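Local coordinates for GTPase activator-like protein (Chaetomium thermophilum, PDB 6SSH) that probably stimulates GTP hydrolysis by a small GTPase through its Rap/ran-GAP domain, the part of the longer TSC2-type protein present here, at residues R97-D102 and D118-Q123. Residues are numbered along the deposited sequence; the frame is centred on the assembly and turned at random.
Sequences RHIGND and DTFPSQ. With EDO (1,2-ethanediol), chain D.
S122 and G100 make a side-chain-to-backbone hydrogen bond between two connections of the Rap/ran-GAP domain: the turn that leads from helix 93-99 into strand 104-109, and the loop that later leads into strand 127-134. The S122 hydroxyl donates to G100 O over a short 2.6 Å from OG, in the carbonyl plane and on a lone pair, with a C=O...donor angle of 138°. A chi1 of 175° swings OG away from the S122 amide nitrogen and across to the turn, and the same oxygen accepts from F124 N, which makes an ST turn. Next to this polar link, I99 CD1 lies 4.2 Å from F120 CB, approaching the ring obliquely, and both side chains also rest on I8 of strand 2-10. The turn carrying G100 is type I, I99 to D102, and N101 ND2 reaches back to R97 O at 2.8 Å. Three donors converge on I99 O: D102 N, which closes the turn at 3.2 Å, and the side-chain amides of N105 and N125. The S122 hydroxyl is thus donor in one bond and acceptor in the other, so its two partners fix its rotation and hold the S122 loop against the G100 turn.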
loop_
_atom_site.group_PDB
_atom_site.type_symbol
_atom_site.label_atom_id
_atom_site.label_comp_id
_atom_site.label_asym_id
_atom_site.label_seq_id
_atom_site.Cartn_x
_atom_site.Cartn_y
_atom_site.Cartn_z
ATOM N N ARG A 97 6.428 -7.032 9.533
ATOM C CA ARG A 97 7.852 -6.760 9.363
ATOM C C ARG A 97 8.096 -6.005 8.062
ATOM O O ARG A 97 9.116 -5.269 7.995
ATOM C CB ARG A 97 8.710 -8.027 9.420
ATOM C CG ARG A 97 8.702 -8.852 8.113
ATOM C CD ARG A 97 9.523 -10.139 8.323
ATOM N NE ARG A 97 10.067 -10.661 7.076
ATOM C CZ ARG A 97 9.431 -11.474 6.274
ATOM N NH1 ARG A 97 10.040 -11.891 5.201
ATOM N NH2 ARG A 97 8.178 -11.839 6.458
ATOM N N HIS A 98 7.237 -6.169 7.084
ATOM C CA HIS A 98 7.383 -5.401 5.840
ATOM C C HIS A 98 6.822 -4.005 6.002
ATOM O O HIS A 98 7.562 -3.031 5.895
ATOM C CB HIS A 98 6.725 -6.111 4.677
ATOM C CG HIS A 98 7.250 -7.472 4.449
ATOM N ND1 HIS A 98 8.544 -7.671 4.032
ATOM C CD2 HIS A 98 6.657 -8.670 4.514
ATOM C CE1 HIS A 98 8.731 -8.994 3.917
ATOM N NE2 HIS A 98 7.612 -9.609 4.221
ATOM N N ILE A 99 5.538 -3.895 6.309
ATOM C CA ILE A 99 4.928 -2.554 6.332
ATOM C C ILE A 99 5.453 -1.727 7.489
ATOM O O ILE A 99 5.578 -0.497 7.315
ATOM C CB ILE A 99 3.392 -2.613 6.242
ATOM C CG1 ILE A 99 2.864 -3.277 7.489
ATOM C CG2 ILE A 99 2.960 -3.294 4.897
ATOM C CD1 ILE A 99 2.138 -2.358 8.341
ATOM N N GLY A 100 5.859 -2.304 8.589
ATOM C CA GLY A 100 6.401 -1.539 9.705
ATOM C C GLY A 100 7.772 -0.996 9.443
ATOM O O GLY A 100 8.212 -0.067 10.124
ATOM N N ASN A 101 8.444 -1.508 8.410
ATOM C CA ASN A 101 9.775 -1.041 8.020
ATOM C C ASN A 101 9.747 -0.251 6.713
ATOM O O ASN A 101 10.811 0.047 6.195
ATOM C CB ASN A 101 10.748 -2.221 7.971
ATOM C CG ASN A 101 11.159 -2.613 9.351
ATOM O OD1 ASN A 101 11.823 -1.868 10.079
ATOM N ND2 ASN A 101 10.686 -3.785 9.771
ATOM N N ASP A 102 8.544 0.031 6.207
ATOM C CA ASP A 102 8.383 0.833 4.982
ATOM C C ASP A 102 8.043 2.239 5.373
ATOM O O ASP A 102 7.088 2.507 6.099
ATOM C CB ASP A 102 7.281 0.249 4.158
ATOM C CG ASP A 102 7.628 -1.111 3.529
ATOM O OD1 ASP A 102 8.817 -1.426 3.418
ATOM O OD2 ASP A 102 6.661 -1.796 3.108
ATOM N N ASP A 118 -2.440 6.360 13.773
ATOM C CA ASP A 118 -1.732 5.460 14.655
ATOM C C ASP A 118 -2.169 3.989 14.518
ATOM O O ASP A 118 -1.856 3.164 15.363
ATOM C CB ASP A 118 -1.846 5.929 16.116
ATOM C CG ASP A 118 -3.253 5.886 16.636
ATOM O OD1 ASP A 118 -4.198 5.673 15.859
ATOM O OD2 ASP A 118 -3.438 6.098 17.855
ATOM N N THR A 119 -2.854 3.681 13.402
ATOM C CA THR A 119 -3.351 2.311 13.151
ATOM C C THR A 119 -2.267 1.261 13.114
ATOM O O THR A 119 -2.511 0.146 13.566
ATOM C CB THR A 119 -4.222 2.239 11.892
ATOM O OG1 THR A 119 -5.326 3.128 12.043
ATOM C CG2 THR A 119 -4.775 0.832 11.673
ATOM N N PHE A 120 -1.062 1.592 12.618
ATOM C CA PHE A 120 -0.032 0.603 12.375
ATOM C C PHE A 120 1.249 1.113 13.030
ATOM O O PHE A 120 2.183 1.580 12.357
ATOM C CB PHE A 120 0.224 0.433 10.865
ATOM C CG PHE A 120 -0.996 0.112 10.067
ATOM C CD1 PHE A 120 -1.593 -1.162 10.127
ATOM C CD2 PHE A 120 -1.527 1.018 9.214
ATOM C CE1 PHE A 120 -2.724 -1.410 9.343
ATOM C CE2 PHE A 120 -2.632 0.761 8.434
ATOM C CZ PHE A 120 -3.239 -0.443 8.531
ATOM N N PRO A 121 1.312 1.070 14.353
ATOM C CA PRO A 121 2.417 1.736 15.047
ATOM C C PRO A 121 3.809 1.279 14.595
ATOM O O PRO A 121 4.157 0.124 14.520
ATOM C CB PRO A 121 2.169 1.425 16.543
ATOM C CG PRO A 121 1.085 0.406 16.575
ATOM C CD PRO A 121 0.356 0.413 15.263
ATOM N N SER A 122 4.612 2.270 14.236
ATOM C CA SER A 122 5.961 2.043 13.820
ATOM C C SER A 122 6.629 3.380 13.791
ATOM O O SER A 122 6.094 4.321 13.165
ATOM C CB SER A 122 6.058 1.478 12.411
ATOM O OG SER A 122 7.440 1.422 12.082
ATOM N N GLN A 123 7.827 3.394 14.316
ATOM C CA GLN A 123 8.651 4.586 14.215
ATOM C C GLN A 123 9.218 4.821 12.823
ATOM O O GLN A 123 9.913 5.815 12.627
ATOM C CB GLN A 123 9.826 4.514 15.186
ATOM C CG GLN A 123 10.815 3.436 14.932
ATOM C CD GLN A 123 11.723 3.243 16.137
ATOM O OE1 GLN A 123 11.918 4.168 16.934
ATOM N NE2 GLN A 123 12.257 2.034 16.297
HETATM C C1 EDO D . -9.943 2.555 10.320
HETATM O O1 EDO D . -10.904 2.105 11.264
HETATM C C2 EDO D . -8.597 2.241 10.918
HETATM O O2 EDO D . -7.757 3.368 10.818
#